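Local structure of methylenetetrahydrofolate--tRNA-(uracil-5-)-methyltransferase TrmFO (Thermus thermophilus, 3G5S) at residues L11-R22 with R72-E80; R45-G56 with A92-G102. The protein catalyses the folate- and FAD-dependent methylation of uridine 54 in tRNA to 5-methyluridine, probably using NADH or NADPH as reductant. All coordinates share one frame; numbering follows the deposited sequence.

In the fold
Both contacts lie along one FAD molecule, and their centres are 15 Å apart. Contact 1 sits at the pyrophosphate, where the A12 amide donates a good bond to FAD O2P and the L11 amide only a weak one to FAD O2A. Contact 2 sits at the flavin: C51 CB makes an unusually short approach of 3.0 Å to FAD N5, and V50 packs by the ring. The four segments alternate along the chain. The contacts also touch directly. S14 OG packs 3.4 Å from F46 CB, V78 O lies 3.5 Å from F100 CE2, and M79 CE is 3.6 Å from L93 CD2. Helix 77-84 thus touches both 11-22 and 92-102 through its first turn.

Contact 1: residues L11-R22 with R72-E80; sequences LAGSEAAWTLLR and RRAGSLVME. With FAD (flavin-adenine dinucleotide), chain B.
The first helix of the Rossmann-type FAD-binding fold, 11-22, meets the break between helices 63-74 and 77-84 here. E15 carries the contact, and its carboxylate closes on the N-terminus of helix 77-84. E15 OE2 accepts from L77 N at 2.8 Å through its syn lone pair. E15 OE1 takes V78 N at 2.9 Å on its syn side, and S76 OG donates to it from above the carboxylate plane at 2.7 Å. E15 CG is anti to its own backbone nitrogen (chi1 -164°), and the chain bends at chi2, which brings the carboxylate to these donors. Three bonds hold it and should fix its rotation. S76 is also the N-cap, accepting from M79 N. The helix start would probably stabilise the negative charge. At the FAD end, A12 N donates to FAD O2P at 2.8 Å, and L11 CD1 touches V78 CG2. L77 CB lies over the five-membered ring of W18, about one turn past E15 on helix 11-22, in a CH-pi contact 3.7 Å from the ring centroid. R22 CG packs on the opposite face of the indole. A water in the ring plane joins W18 NE1 to G75 O and E80 OE2. G75 forms a Schellman motif at the end of helix 63-74. Its O sits over the centre of the R22 guanidinium, while R22 NH2 donates to A74 O at 2.8 Å.

Contact 2: residues R45-G56 with A92-G102; sequences RFAEIVCSNSLG and ALAVDREEFSG. With FAD (flavin-adenine dinucleotide), chain B.
R97 reaches from the start of helix 97-109 to the loop 50-52 that touches the flavin. Its CB leads to CG. R97 CG packs 4.0 Å from I49 CB and also nears N53 CB. CD passes I49 O. The chain is extended from CG to NE, which carries the guanidinium to C51 O. There R97 NE and R97 NH2 both donate to C51 O, each at 2.9 Å. NE meets the oxygen almost head-on to the carbonyl bond, and NH2 is tilted 27° from the carbonyl plane. N53 CB sits over the centre of one face of the R97 guanidinium. Two bonds to one oxygen should hold the C51 carbonyl in place, in the loop whose C51 and S52 side chains approach FAD N5 and O4. Beyond the loop, strands 54-57 and 92-95 pair as antiparallel neighbours in a three-stranded sheet completed by strand 86-87. S54 and A94 form a non-hydrogen-bonded pair. L55 N donates to L93 O, and L93 N to G56 O. N53 extends the pairing: its O accepts from V95 N, and its ND2 donates to V95 O at 2.9 Å from above the carbonyl plane. At the other end, R45 NH1 makes a salt bridge to E98 OE2 at 2.8 Å; E98 OE2 accepts through its anti lone pair. R45 NH2 donates to E98 O and S101 OG. I49 CG1 packs 3.6 Å from F100 CD1, and A47 O lies at the ring edge.

Contact 1: residues L11-R22 with R72-E80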
loop_
_atom_site.group_PDB
_atom_site.type_symbol
_atom_site.label_atom_id
_atom_site.label_comp_id
_atom_site.label_asym_id
_atom_site.label_seq_id
_atom_site.Cartn_x
_atom_site.Cartn_y
_atom_site.Cartn_z
ATOM N N LEU A 11 -10.577 6.883 -5.870
ATOM C CA LEU A 11 -10.690 5.442 -6.091
ATOM C C LEU A 11 -11.362 4.747 -4.900
ATOM O O LEU A 11 -12.305 3.968 -5.066
ATOM C CB LEU A 11 -9.306 4.835 -6.350
ATOM C CG LEU A 11 -8.776 4.906 -7.788
ATOM C CD1 LEU A 11 -9.516 3.926 -8.698
ATOM C CD2 LEU A 11 -8.812 6.317 -8.373
ATOM N N ALA A 12 -10.868 5.029 -3.696
ATOM C CA ALA A 12 -11.391 4.386 -2.498
ATOM C C ALA A 12 -12.803 4.838 -2.153
ATOM O O ALA A 12 -13.661 4.019 -1.842
ATOM C CB ALA A 12 -10.460 4.615 -1.314
ATOM N N GLY A 13 -13.041 6.146 -2.187
ATOM C CA GLY A 13 -14.324 6.667 -1.771
ATOM C C GLY A 13 -15.423 6.268 -2.734
ATOM O O GLY A 13 -16.558 6.002 -2.323
ATOM N N SER A 14 -15.101 6.223 -4.024
ATOM C CA SER A 14 -16.094 5.813 -5.000
ATOM C C SER A 14 -16.521 4.369 -4.745
ATOM O O SER A 14 -17.717 4.048 -4.786
ATOM C CB SER A 14 -15.563 5.972 -6.424
ATOM O OG SER A 14 -15.386 7.338 -6.768
ATOM N N GLU A 15 -15.554 3.493 -4.488
ATOM C CA GLU A 15 -15.894 2.109 -4.215
ATOM C C GLU A 15 -16.613 1.945 -2.877
ATOM O O GLU A 15 -17.549 1.153 -2.767
ATOM C CB GLU A 15 -14.664 1.205 -4.270
ATOM C CG GLU A 15 -15.041 -0.255 -4.379
ATOM C CD GLU A 15 -15.608 -0.598 -5.745
ATOM O OE1 GLU A 15 -14.828 -0.553 -6.725
ATOM O OE2 GLU A 15 -16.819 -0.921 -5.850
ATOM N N ALA A 16 -16.185 2.688 -1.860
ATOM C CA ALA A 16 -16.868 2.630 -0.573
ATOM C C ALA A 16 -18.335 3.032 -0.731
ATOM O O ALA A 16 -19.239 2.349 -0.232
ATOM C CB ALA A 16 -16.176 3.523 0.447
ATOM N N ALA A 17 -18.568 4.145 -1.426
ATOM C CA ALA A 17 -19.926 4.618 -1.668
ATOM C C ALA A 17 -20.745 3.565 -2.403
ATOM O O ALA A 17 -21.882 3.290 -2.034
ATOM C CB ALA A 17 -19.906 5.927 -2.446
ATOM N N TRP A 18 -20.172 2.969 -3.442
ATOM C CA TRP A 18 -20.916 1.983 -4.211
ATOM C C TRP A 18 -21.311 0.791 -3.344
ATOM O O TRP A 18 -22.408 0.240 -3.482
ATOM C CB TRP A 18 -20.078 1.522 -5.400
ATOM C CG TRP A 18 -20.840 0.721 -6.399
ATOM C CD1 TRP A 18 -20.616 -0.577 -6.752
ATOM C CD2 TRP A 18 -21.934 1.175 -7.204
ATOM N NE1 TRP A 18 -21.514 -0.964 -7.721
ATOM C CE2 TRP A 18 -22.333 0.095 -8.016
ATOM C CE3 TRP A 18 -22.623 2.390 -7.307
ATOM C CZ2 TRP A 18 -23.389 0.196 -8.921
ATOM C CZ3 TRP A 18 -23.668 2.489 -8.209
ATOM C CH2 TRP A 18 -24.041 1.398 -9.003
ATOM N N THR A 19 -20.413 0.380 -2.459
ATOM C CA THR A 19 -20.683 -0.764 -1.601
ATOM C C THR A 19 -21.858 -0.477 -0.663
ATOM O O THR A 19 -22.769 -1.295 -0.505
ATOM C CB THR A 19 -19.430 -1.147 -0.791
ATOM O OG1 THR A 19 -18.303 -1.269 -1.669
ATOM C CG2 THR A 19 -19.636 -2.465 -0.072
ATOM N N LEU A 20 -21.829 0.697 -0.046
ATOM C CA LEU A 20 -22.925 1.132 0.800
ATOM C C LEU A 20 -24.244 1.151 0.023
ATOM O O LEU A 20 -25.259 0.619 0.482
ATOM C CB LEU A 20 -22.600 2.512 1.359
ATOM C CG LEU A 20 -21.607 2.512 2.523
ATOM C CD1 LEU A 20 -20.710 3.743 2.497
ATOM C CD2 LEU A 20 -22.349 2.425 3.840
ATOM N N LEU A 21 -24.224 1.760 -1.157
ATOM C CA LEU A 21 -25.429 1.891 -1.965
ATOM C C LEU A 21 -25.997 0.527 -2.355
ATOM O O LEU A 21 -27.212 0.320 -2.320
ATOM C CB LEU A 21 -25.152 2.745 -3.204
ATOM C CG LEU A 21 -24.741 4.193 -2.917
ATOM C CD1 LEU A 21 -24.195 4.864 -4.168
ATOM C CD2 LEU A 21 -25.912 4.987 -2.341
ATOM N N ARG A 22 -25.111 -0.400 -2.724
ATOM C CA ARG A 22 -25.510 -1.756 -3.116
ATOM C C ARG A 22 -26.228 -2.476 -1.989
ATOM O O ARG A 22 -27.091 -3.324 -2.233
ATOM C CB ARG A 22 -24.291 -2.600 -3.535
ATOM C CG ARG A 22 -23.564 -2.110 -4.771
ATOM C CD ARG A 22 -22.701 -3.193 -5.375
ATOM N NE ARG A 22 -21.360 -3.339 -4.806
ATOM C CZ ARG A 22 -20.753 -4.520 -4.667
ATOM N NH1 ARG A 22 -21.400 -5.625 -4.989
ATOM N NH2 ARG A 22 -19.529 -4.606 -4.176
ATOM N N ARG A 72 -13.542 -8.298 -8.944
ATOM C CA ARG A 72 -14.631 -8.671 -9.840
ATOM C C ARG A 72 -15.641 -9.549 -9.119
ATOM O O ARG A 72 -16.848 -9.358 -9.257
ATOM C CB ARG A 72 -14.120 -9.412 -11.071
ATOM C CG ARG A 72 -13.357 -8.554 -12.050
ATOM C CD ARG A 72 -13.213 -9.262 -13.401
ATOM N NE ARG A 72 -12.409 -8.469 -14.319
ATOM C CZ ARG A 72 -11.091 -8.569 -14.447
ATOM N NH1 ARG A 72 -10.412 -9.475 -13.748
ATOM N NH2 ARG A 72 -10.457 -7.763 -15.285
ATOM N N ARG A 73 -15.154 -10.533 -8.373
ATOM C CA ARG A 73 -16.052 -11.428 -7.661
ATOM C C ARG A 73 -16.899 -10.643 -6.667
ATOM O O ARG A 73 -18.053 -10.990 -6.430
ATOM C CB ARG A 73 -15.269 -12.532 -6.946
ATOM C CG ARG A 73 -14.450 -13.448 -7.853
ATOM C CD ARG A 73 -15.268 -14.560 -8.471
ATOM N NE ARG A 73 -14.477 -15.434 -9.345
ATOM C CZ ARG A 73 -14.041 -16.647 -9.011
ATOM N NH1 ARG A 73 -14.301 -17.142 -7.809
ATOM N NH2 ARG A 73 -13.347 -17.373 -9.880
ATOM N N ALA A 74 -16.321 -9.588 -6.091
ATOM C CA ALA A 74 -17.031 -8.754 -5.129
ATOM C C ALA A 74 -18.043 -7.809 -5.778
ATOM O O ALA A 74 -18.849 -7.209 -5.079
ATOM C CB ALA A 74 -16.036 -7.958 -4.290
ATOM N N GLY A 75 -17.997 -7.655 -7.099
ATOM C CA GLY A 75 -18.876 -6.716 -7.780
ATOM C C GLY A 75 -18.403 -5.267 -7.738
ATOM O O GLY A 75 -19.205 -4.336 -7.754
ATOM N N SER A 76 -17.090 -5.073 -7.680
ATOM C CA SER A 76 -16.474 -3.747 -7.654
ATOM C C SER A 76 -16.875 -2.859 -8.833
ATOM O O SER A 76 -16.782 -3.270 -9.999
ATOM C CB SER A 76 -14.948 -3.932 -7.641
ATOM O OG SER A 76 -14.246 -2.776 -8.062
ATOM N N LEU A 77 -17.285 -1.631 -8.528
ATOM C CA LEU A 77 -17.571 -0.645 -9.558
ATOM C C LEU A 77 -16.310 -0.267 -10.329
ATOM O O LEU A 77 -16.338 -0.075 -11.547
ATOM C CB LEU A 77 -18.191 0.600 -8.926
ATOM C CG LEU A 77 -18.542 1.754 -9.863
ATOM C CD1 LEU A 77 -19.565 1.320 -10.895
ATOM C CD2 LEU A 77 -19.062 2.932 -9.049
ATOM N N VAL A 78 -15.204 -0.125 -9.613
ATOM C CA VAL A 78 -13.931 0.174 -10.252
ATOM C C VAL A 78 -13.561 -0.911 -11.269
ATOM O O VAL A 78 -13.137 -0.597 -12.379
ATOM C CB VAL A 78 -12.822 0.407 -9.203
ATOM C CG1 VAL A 78 -11.433 0.306 -9.819
ATOM C CG2 VAL A 78 -13.024 1.775 -8.547
HETATM N N MSE A 79 -13.757 -2.180 -10.918
HETATM C CA MSE A 79 -13.458 -3.239 -11.883
HETATM C C MSE A 79 -14.434 -3.247 -13.064
HETATM O O MSE A 79 -14.022 -3.513 -14.187
HETATM C CB MSE A 79 -13.392 -4.609 -11.213
HETATM C CG MSE A 79 -12.196 -4.787 -10.296
HETATM SE SE MSE A 79 -10.483 -4.454 -11.156
HETATM C CE MSE A 79 -10.614 -5.813 -12.542
ATOM N N GLU A 80 -15.711 -2.951 -12.825
ATOM C CA GLU A 80 -16.665 -2.828 -13.926
ATOM C C GLU A 80 -16.199 -1.753 -14.894
ATOM O O GLU A 80 -16.171 -1.947 -16.112
ATOM C CB GLU A 80 -18.050 -2.449 -13.406
ATOM C CG GLU A 80 -18.775 -3.529 -12.647
ATOM C CD GLU A 80 -20.210 -3.144 -12.306
ATOM O OE1 GLU A 80 -20.674 -2.066 -12.738
ATOM O OE2 GLU A 80 -20.866 -3.921 -11.591
HETATM P PA FAD B . -7.653 9.839 -4.435
HETATM O O1A FAD B . -6.622 10.925 -4.544
HETATM O O2A FAD B . -7.977 9.042 -5.660
HETATM O O5B FAD B . -9.030 10.417 -3.871
HETATM C C5B FAD B . -9.067 11.295 -2.762
HETATM C C4B FAD B . -10.190 12.283 -3.007
HETATM O O4B FAD B . -10.406 13.046 -1.832
HETATM C C3B FAD B . -9.841 13.279 -4.111
HETATM O O3B FAD B . -10.867 13.330 -5.084
HETATM C C2B FAD B . -9.687 14.612 -3.379
HETATM O O2B FAD B . -10.064 15.747 -4.131
HETATM C C1B FAD B . -10.604 14.416 -2.187
HETATM N N9A FAD B . -10.319 15.184 -0.965
HETATM C C8A FAD B . -9.118 15.335 -0.329
HETATM N N7A FAD B . -9.319 16.025 0.813
HETATM C C5A FAD B . -10.646 16.304 0.909
HETATM C C6A FAD B . -11.415 16.974 1.850
HETATM N N6A FAD B . -10.922 17.358 3.035
HETATM N N1A FAD B . -12.764 17.072 1.642
HETATM C C2A FAD B . -13.358 16.547 0.519
HETATM N N3A FAD B . -12.609 15.878 -0.421
HETATM C C4A FAD B . -11.280 15.779 -0.208
HETATM N N1 FAD B . -1.282 4.794 -8.156
HETATM C C2 FAD B . -1.099 3.784 -9.066
HETATM O O2 FAD B . -1.551 2.661 -8.852
HETATM N N3 FAD B . -0.404 4.039 -10.233
HETATM C C4 FAD B . 0.117 5.289 -10.525
HETATM O O4 FAD B . 0.730 5.485 -11.581
HETATM C C4X FAD B . -0.078 6.307 -9.592
HETATM N N5 FAD B . 0.421 7.570 -9.819
HETATM C C5X FAD B . 0.212 8.567 -8.889
HETATM C C6 FAD B . 0.712 9.842 -9.136
HETATM C C7 FAD B . 0.526 10.861 -8.213
HETATM C C7M FAD B . 1.069 12.237 -8.486
HETATM C C8 FAD B . -0.176 10.603 -7.040
HETATM C C8M FAD B . -0.388 11.698 -6.035
HETATM C C9 FAD B . -0.681 9.328 -6.792
HETATM C C9A FAD B . -0.490 8.301 -7.713
HETATM N N10 FAD B . -0.976 7.025 -7.458
HETATM C C10 FAD B . -0.774 6.046 -8.413
HETATM C "C1'" FAD B . -1.124 6.564 -6.026
HETATM C "C2'" FAD B . -2.555 6.153 -5.639
HETATM O "O2'" FAD B . -2.847 4.812 -5.995
HETATM C "C3'" FAD B . -3.605 7.112 -6.201
HETATM O "O3'" FAD B . -3.373 8.367 -5.595
HETATM C "C4'" FAD B . -5.040 6.670 -5.923
HETATM O "O4'" FAD B . -5.900 7.503 -6.675
HETATM C "C5'" FAD B . -5.381 6.711 -4.438
HETATM O "O5'" FAD B . -6.773 6.563 -4.266
HETATM P P FAD B . -7.495 7.305 -3.046
HETATM O O1P FAD B . -6.856 6.934 -1.747
HETATM O O2P FAD B . -8.958 7.050 -3.195
HETATM O O3P FAD B . -7.152 8.859 -3.268
HETATM O O HOH W 1 -21.533 -3.629 -8.937
#

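Contact 2: residues R45-G56 with A92-G102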
loop_
_atom_site.group_PDB
_atom_site.type_symbol
_atom_site.label_atom_id
_atom_site.label_comp_id
_atom_site.label_asym_id
_atom_site.label_seq_id
_atom_site.Cartn_x
_atom_site.Cartn_y
_atom_site.Cartn_z
ATOM N N ARG A 45 -14.437 14.688 -11.878
ATOM C CA ARG A 45 -14.917 13.313 -11.940
ATOM C C ARG A 45 -14.568 12.505 -10.703
ATOM O O ARG A 45 -13.500 12.677 -10.115
ATOM C CB ARG A 45 -14.319 12.605 -13.154
ATOM C CG ARG A 45 -14.748 13.176 -14.488
ATOM C CD ARG A 45 -16.082 12.603 -14.924
ATOM N NE ARG A 45 -16.416 12.994 -16.291
ATOM C CZ ARG A 45 -15.958 12.384 -17.381
ATOM N NH1 ARG A 45 -16.322 12.813 -18.583
ATOM N NH2 ARG A 45 -15.135 11.347 -17.272
ATOM N N PHE A 46 -15.463 11.602 -10.323
ATOM C CA PHE A 46 -15.149 10.638 -9.283
ATOM C C PHE A 46 -14.154 9.618 -9.829
ATOM O O PHE A 46 -14.234 9.219 -10.990
ATOM C CB PHE A 46 -16.402 9.915 -8.797
ATOM C CG PHE A 46 -17.503 10.835 -8.330
ATOM C CD1 PHE A 46 -17.229 12.125 -7.888
ATOM C CD2 PHE A 46 -18.816 10.394 -8.304
ATOM C CE1 PHE A 46 -18.251 12.961 -7.451
ATOM C CE2 PHE A 46 -19.838 11.225 -7.872
ATOM C CZ PHE A 46 -19.552 12.503 -7.448
ATOM N N ALA A 47 -13.223 9.208 -8.977
ATOM C CA ALA A 47 -12.234 8.196 -9.319
ATOM C C ALA A 47 -11.375 8.602 -10.518
ATOM O O ALA A 47 -10.975 7.776 -11.333
ATOM C CB ALA A 47 -12.901 6.838 -9.546
ATOM N N GLU A 48 -11.075 9.891 -10.607
ATOM C CA GLU A 48 -10.106 10.368 -11.575
ATOM C C GLU A 48 -8.774 9.652 -11.381
ATOM O O GLU A 48 -8.281 9.534 -10.256
ATOM C CB GLU A 48 -9.907 11.881 -11.432
ATOM C CG GLU A 48 -8.792 12.433 -12.310
ATOM C CD GLU A 48 -8.621 13.951 -12.211
ATOM O OE1 GLU A 48 -9.522 14.650 -11.700
ATOM O OE2 GLU A 48 -7.567 14.445 -12.656
ATOM N N ILE A 49 -8.204 9.186 -12.487
ATOM C CA ILE A 49 -6.898 8.549 -12.502
ATOM C C ILE A 49 -5.861 9.632 -12.784
ATOM O O ILE A 49 -5.852 10.217 -13.864
ATOM C CB ILE A 49 -6.843 7.478 -13.612
ATOM C CG1 ILE A 49 -7.848 6.358 -13.328
ATOM C CG2 ILE A 49 -5.429 6.935 -13.779
ATOM C CD1 ILE A 49 -7.398 5.388 -12.255
ATOM N N VAL A 50 -5.004 9.925 -11.810
ATOM C CA VAL A 50 -4.136 11.098 -11.930
ATOM C C VAL A 50 -2.811 10.860 -12.656
ATOM O O VAL A 50 -2.155 11.813 -13.059
ATOM C CB VAL A 50 -3.867 11.784 -10.568
ATOM C CG1 VAL A 50 -5.173 12.241 -9.942
ATOM C CG2 VAL A 50 -3.095 10.864 -9.645
ATOM N N CYS A 51 -2.418 9.604 -12.840
ATOM C CA CYS A 51 -1.131 9.321 -13.472
ATOM C C CYS A 51 -1.233 8.184 -14.486
ATOM O O CYS A 51 -2.001 8.271 -15.441
ATOM C CB CYS A 51 -0.076 9.009 -12.410
ATOM S SG CYS A 51 1.632 9.203 -12.954
ATOM N N SER A 52 -0.456 7.124 -14.287
ATOM C CA SER A 52 -0.492 5.986 -15.202
ATOM C C SER A 52 -1.901 5.425 -15.307
ATOM O O SER A 52 -2.664 5.476 -14.347
ATOM C CB SER A 52 0.465 4.882 -14.748
ATOM O OG SER A 52 0.256 3.693 -15.493
ATOM N N ASN A 53 -2.249 4.882 -16.470
ATOM C CA ASN A 53 -3.569 4.290 -16.642
ATOM C C ASN A 53 -3.597 2.784 -16.376
ATOM O O ASN A 53 -4.591 2.121 -16.659
ATOM C CB ASN A 53 -4.146 4.616 -18.021
ATOM C CG ASN A 53 -3.394 3.938 -19.143
ATOM O OD1 ASN A 53 -2.217 3.601 -19.006
ATOM N ND2 ASN A 53 -4.069 3.731 -20.266
ATOM N N SER A 54 -2.518 2.252 -15.809
ATOM C CA SER A 54 -2.453 0.829 -15.493
ATOM C C SER A 54 -2.959 0.508 -14.093
ATOM O O SER A 54 -2.607 1.185 -13.124
ATOM C CB SER A 54 -1.025 0.309 -15.629
ATOM O OG SER A 54 -0.957 -1.040 -15.196
ATOM N N LEU A 55 -3.777 -0.537 -13.999
ATOM C CA LEU A 55 -4.255 -1.044 -12.719
ATOM C C LEU A 55 -3.462 -2.269 -12.262
ATOM O O LEU A 55 -3.793 -2.870 -11.245
ATOM C CB LEU A 55 -5.747 -1.382 -12.786
ATOM C CG LEU A 55 -6.698 -0.222 -13.087
ATOM C CD1 LEU A 55 -8.137 -0.704 -13.089
ATOM C CD2 LEU A 55 -6.516 0.905 -12.091
ATOM N N GLY A 56 -2.431 -2.639 -13.021
ATOM C CA GLY A 56 -1.555 -3.733 -12.642
ATOM C C GLY A 56 -1.626 -4.920 -13.586
ATOM O O GLY A 56 -2.569 -5.055 -14.365
ATOM N N ALA A 92 -0.921 -5.799 -18.793
ATOM C CA ALA A 92 -1.557 -5.093 -17.694
ATOM C C ALA A 92 -2.995 -4.773 -18.048
ATOM O O ALA A 92 -3.353 -4.654 -19.222
ATOM C CB ALA A 92 -0.799 -3.820 -17.383
ATOM N N LEU A 93 -3.820 -4.640 -17.018
ATOM C CA LEU A 93 -5.144 -4.070 -17.169
ATOM C C LEU A 93 -4.974 -2.565 -17.136
ATOM O O LEU A 93 -4.564 -2.007 -16.125
ATOM C CB LEU A 93 -6.040 -4.523 -16.020
ATOM C CG LEU A 93 -7.440 -3.910 -15.967
ATOM C CD1 LEU A 93 -8.236 -4.235 -17.226
ATOM C CD2 LEU A 93 -8.177 -4.386 -14.723
ATOM N N ALA A 94 -5.253 -1.914 -18.257
ATOM C CA ALA A 94 -5.150 -0.465 -18.337
ATOM C C ALA A 94 -6.440 0.089 -18.912
ATOM O O ALA A 94 -7.186 -0.624 -19.593
ATOM C CB ALA A 94 -3.956 -0.054 -19.191
ATOM N N VAL A 95 -6.701 1.360 -18.630
ATOM C CA VAL A 95 -7.984 1.955 -18.951
ATOM C C VAL A 95 -7.866 3.264 -19.712
ATOM O O VAL A 95 -6.887 4.004 -19.581
ATOM C CB VAL A 95 -8.814 2.219 -17.673
ATOM C CG1 VAL A 95 -9.013 0.928 -16.899
ATOM C CG2 VAL A 95 -8.145 3.284 -16.796
ATOM N N ASP A 96 -8.885 3.540 -20.511
ATOM C CA ASP A 96 -9.115 4.881 -21.008
ATOM C C ASP A 96 -9.572 5.689 -19.795
ATOM O O ASP A 96 -10.628 5.415 -19.230
ATOM C CB ASP A 96 -10.187 4.850 -22.095
ATOM C CG ASP A 96 -10.484 6.214 -22.664
ATOM O OD1 ASP A 96 -10.914 7.111 -21.912
ATOM O OD2 ASP A 96 -10.308 6.395 -23.881
ATOM N N ARG A 97 -8.761 6.653 -19.370
ATOM C CA ARG A 97 -8.996 7.325 -18.092
ATOM C C ARG A 97 -10.351 8.036 -18.039
ATOM O O ARG A 97 -11.048 7.991 -17.027
ATOM C CB ARG A 97 -7.874 8.325 -17.792
ATOM C CG ARG A 97 -6.480 7.727 -17.591
ATOM C CD ARG A 97 -5.469 8.865 -17.483
ATOM N NE ARG A 97 -4.074 8.439 -17.407
ATOM C CZ ARG A 97 -3.315 8.167 -18.464
ATOM N NH1 ARG A 97 -3.823 8.249 -19.687
ATOM N NH2 ARG A 97 -2.051 7.803 -18.302
ATOM N N GLU A 98 -10.718 8.704 -19.126
ATOM C CA GLU A 98 -11.971 9.447 -19.165
ATOM C C GLU A 98 -13.193 8.528 -19.185
ATOM O O GLU A 98 -14.200 8.820 -18.549
ATOM C CB GLU A 98 -11.992 10.409 -20.359
ATOM C CG GLU A 98 -13.197 11.339 -20.405
ATOM C CD GLU A 98 -14.421 10.697 -21.036
ATOM O OE1 GLU A 98 -14.251 9.883 -21.969
ATOM O OE2 GLU A 98 -15.552 11.011 -20.603
ATOM N N GLU A 99 -13.114 7.420 -19.917
ATOM C CA GLU A 99 -14.221 6.468 -19.932
ATOM C C GLU A 99 -14.377 5.786 -18.575
ATOM O O GLU A 99 -15.491 5.508 -18.124
ATOM C CB GLU A 99 -14.013 5.415 -21.019
ATOM C CG GLU A 99 -14.257 5.917 -22.427
ATOM C CD GLU A 99 -13.814 4.924 -23.486
ATOM O OE1 GLU A 99 -13.553 3.751 -23.134
ATOM O OE2 GLU A 99 -13.726 5.315 -24.669
ATOM N N PHE A 100 -13.248 5.524 -17.926
ATOM C CA PHE A 100 -13.227 4.928 -16.602
ATOM C C PHE A 100 -13.924 5.827 -15.583
ATOM O O PHE A 100 -14.889 5.416 -14.934
ATOM C CB PHE A 100 -11.767 4.656 -16.213
ATOM C CG PHE A 100 -11.565 4.171 -14.803
ATOM C CD1 PHE A 100 -11.217 5.061 -13.800
ATOM C CD2 PHE A 100 -11.662 2.824 -14.489
ATOM C CE1 PHE A 100 -11.007 4.627 -12.508
ATOM C CE2 PHE A 100 -11.449 2.386 -13.203
ATOM C CZ PHE A 100 -11.120 3.287 -12.208
ATOM N N SER A 101 -13.453 7.063 -15.453
ATOM C CA SER A 101 -14.016 7.950 -14.440
ATOM C C SER A 101 -15.429 8.387 -14.815
ATOM O O SER A 101 -16.259 8.632 -13.939
ATOM C CB SER A 101 -13.115 9.159 -14.212
ATOM O OG SER A 101 -13.183 10.041 -15.315
ATOM N N GLY A 102 -15.703 8.478 -16.113
ATOM C CA GLY A 102 -17.030 8.848 -16.568
ATOM C C GLY A 102 -18.082 7.837 -16.153
ATOM O O GLY A 102 -19.152 8.200 -15.667
HETATM P PA FAD B . -7.653 9.839 -4.435
HETATM O O1A FAD B . -6.622 10.925 -4.544
HETATM O O2A FAD B . -7.977 9.042 -5.660
HETATM O O5B FAD B . -9.030 10.417 -3.871
HETATM C C5B FAD B . -9.067 11.295 -2.762
HETATM C C4B FAD B . -10.190 12.283 -3.007
HETATM O O4B FAD B . -10.406 13.046 -1.832
HETATM C C3B FAD B . -9.841 13.279 -4.111
HETATM O O3B FAD B . -10.867 13.330 -5.084
HETATM C C2B FAD B . -9.687 14.612 -3.379
HETATM O O2B FAD B . -10.064 15.747 -4.131
HETATM C C1B FAD B . -10.604 14.416 -2.187
HETATM N N9A FAD B . -10.319 15.184 -0.965
HETATM C C8A FAD B . -9.118 15.335 -0.329
HETATM N N7A FAD B . -9.319 16.025 0.813
HETATM C C5A FAD B . -10.646 16.304 0.909
HETATM C C6A FAD B . -11.415 16.974 1.850
HETATM N N6A FAD B . -10.922 17.358 3.035
HETATM N N1A FAD B . -12.764 17.072 1.642
HETATM C C2A FAD B . -13.358 16.547 0.519
HETATM N N3A FAD B . -12.609 15.878 -0.421
HETATM C C4A FAD B . -11.280 15.779 -0.208
HETATM N N1 FAD B . -1.282 4.794 -8.156
HETATM C C2 FAD B . -1.099 3.784 -9.066
HETATM O O2 FAD B . -1.551 2.661 -8.852
HETATM N N3 FAD B . -0.404 4.039 -10.233
HETATM C C4 FAD B . 0.117 5.289 -10.525
HETATM O O4 FAD B . 0.730 5.485 -11.581
HETATM C C4X FAD B . -0.078 6.307 -9.592
HETATM N N5 FAD B . 0.421 7.570 -9.819
HETATM C C5X FAD B . 0.212 8.567 -8.889
HETATM C C6 FAD B . 0.712 9.842 -9.136
HETATM C C7 FAD B . 0.526 10.861 -8.213
HETATM C C7M FAD B . 1.069 12.237 -8.486
HETATM C C8 FAD B . -0.176 10.603 -7.040
HETATM C C8M FAD B . -0.388 11.698 -6.035
HETATM C C9 FAD B . -0.681 9.328 -6.792
HETATM C C9A FAD B . -0.490 8.301 -7.713
HETATM N N10 FAD B . -0.976 7.025 -7.458
HETATM C C10 FAD B . -0.774 6.046 -8.413
HETATM C "C1'" FAD B . -1.124 6.564 -6.026
HETATM C "C2'" FAD B . -2.555 6.153 -5.639
HETATM O "O2'" FAD B . -2.847 4.812 -5.995
HETATM C "C3'" FAD B . -3.605 7.112 -6.201
HETATM O "O3'" FAD B . -3.373 8.367 -5.595
HETATM C "C4'" FAD B . -5.040 6.670 -5.923
HETATM O "O4'" FAD B . -5.900 7.503 -6.675
HETATM C "C5'" FAD B . -5.381 6.711 -4.438
HETATM O "O5'" FAD B . -6.773 6.563 -4.266
HETATM P P FAD B . -7.495 7.305 -3.046
HETATM O O1P FAD B . -6.856 6.934 -1.747
HETATM O O2P FAD B . -8.958 7.050 -3.195
HETATM O O3P FAD B . -7.152 8.859 -3.268
HETATM O O HOH W 2 -9.641 9.594 -14.947
#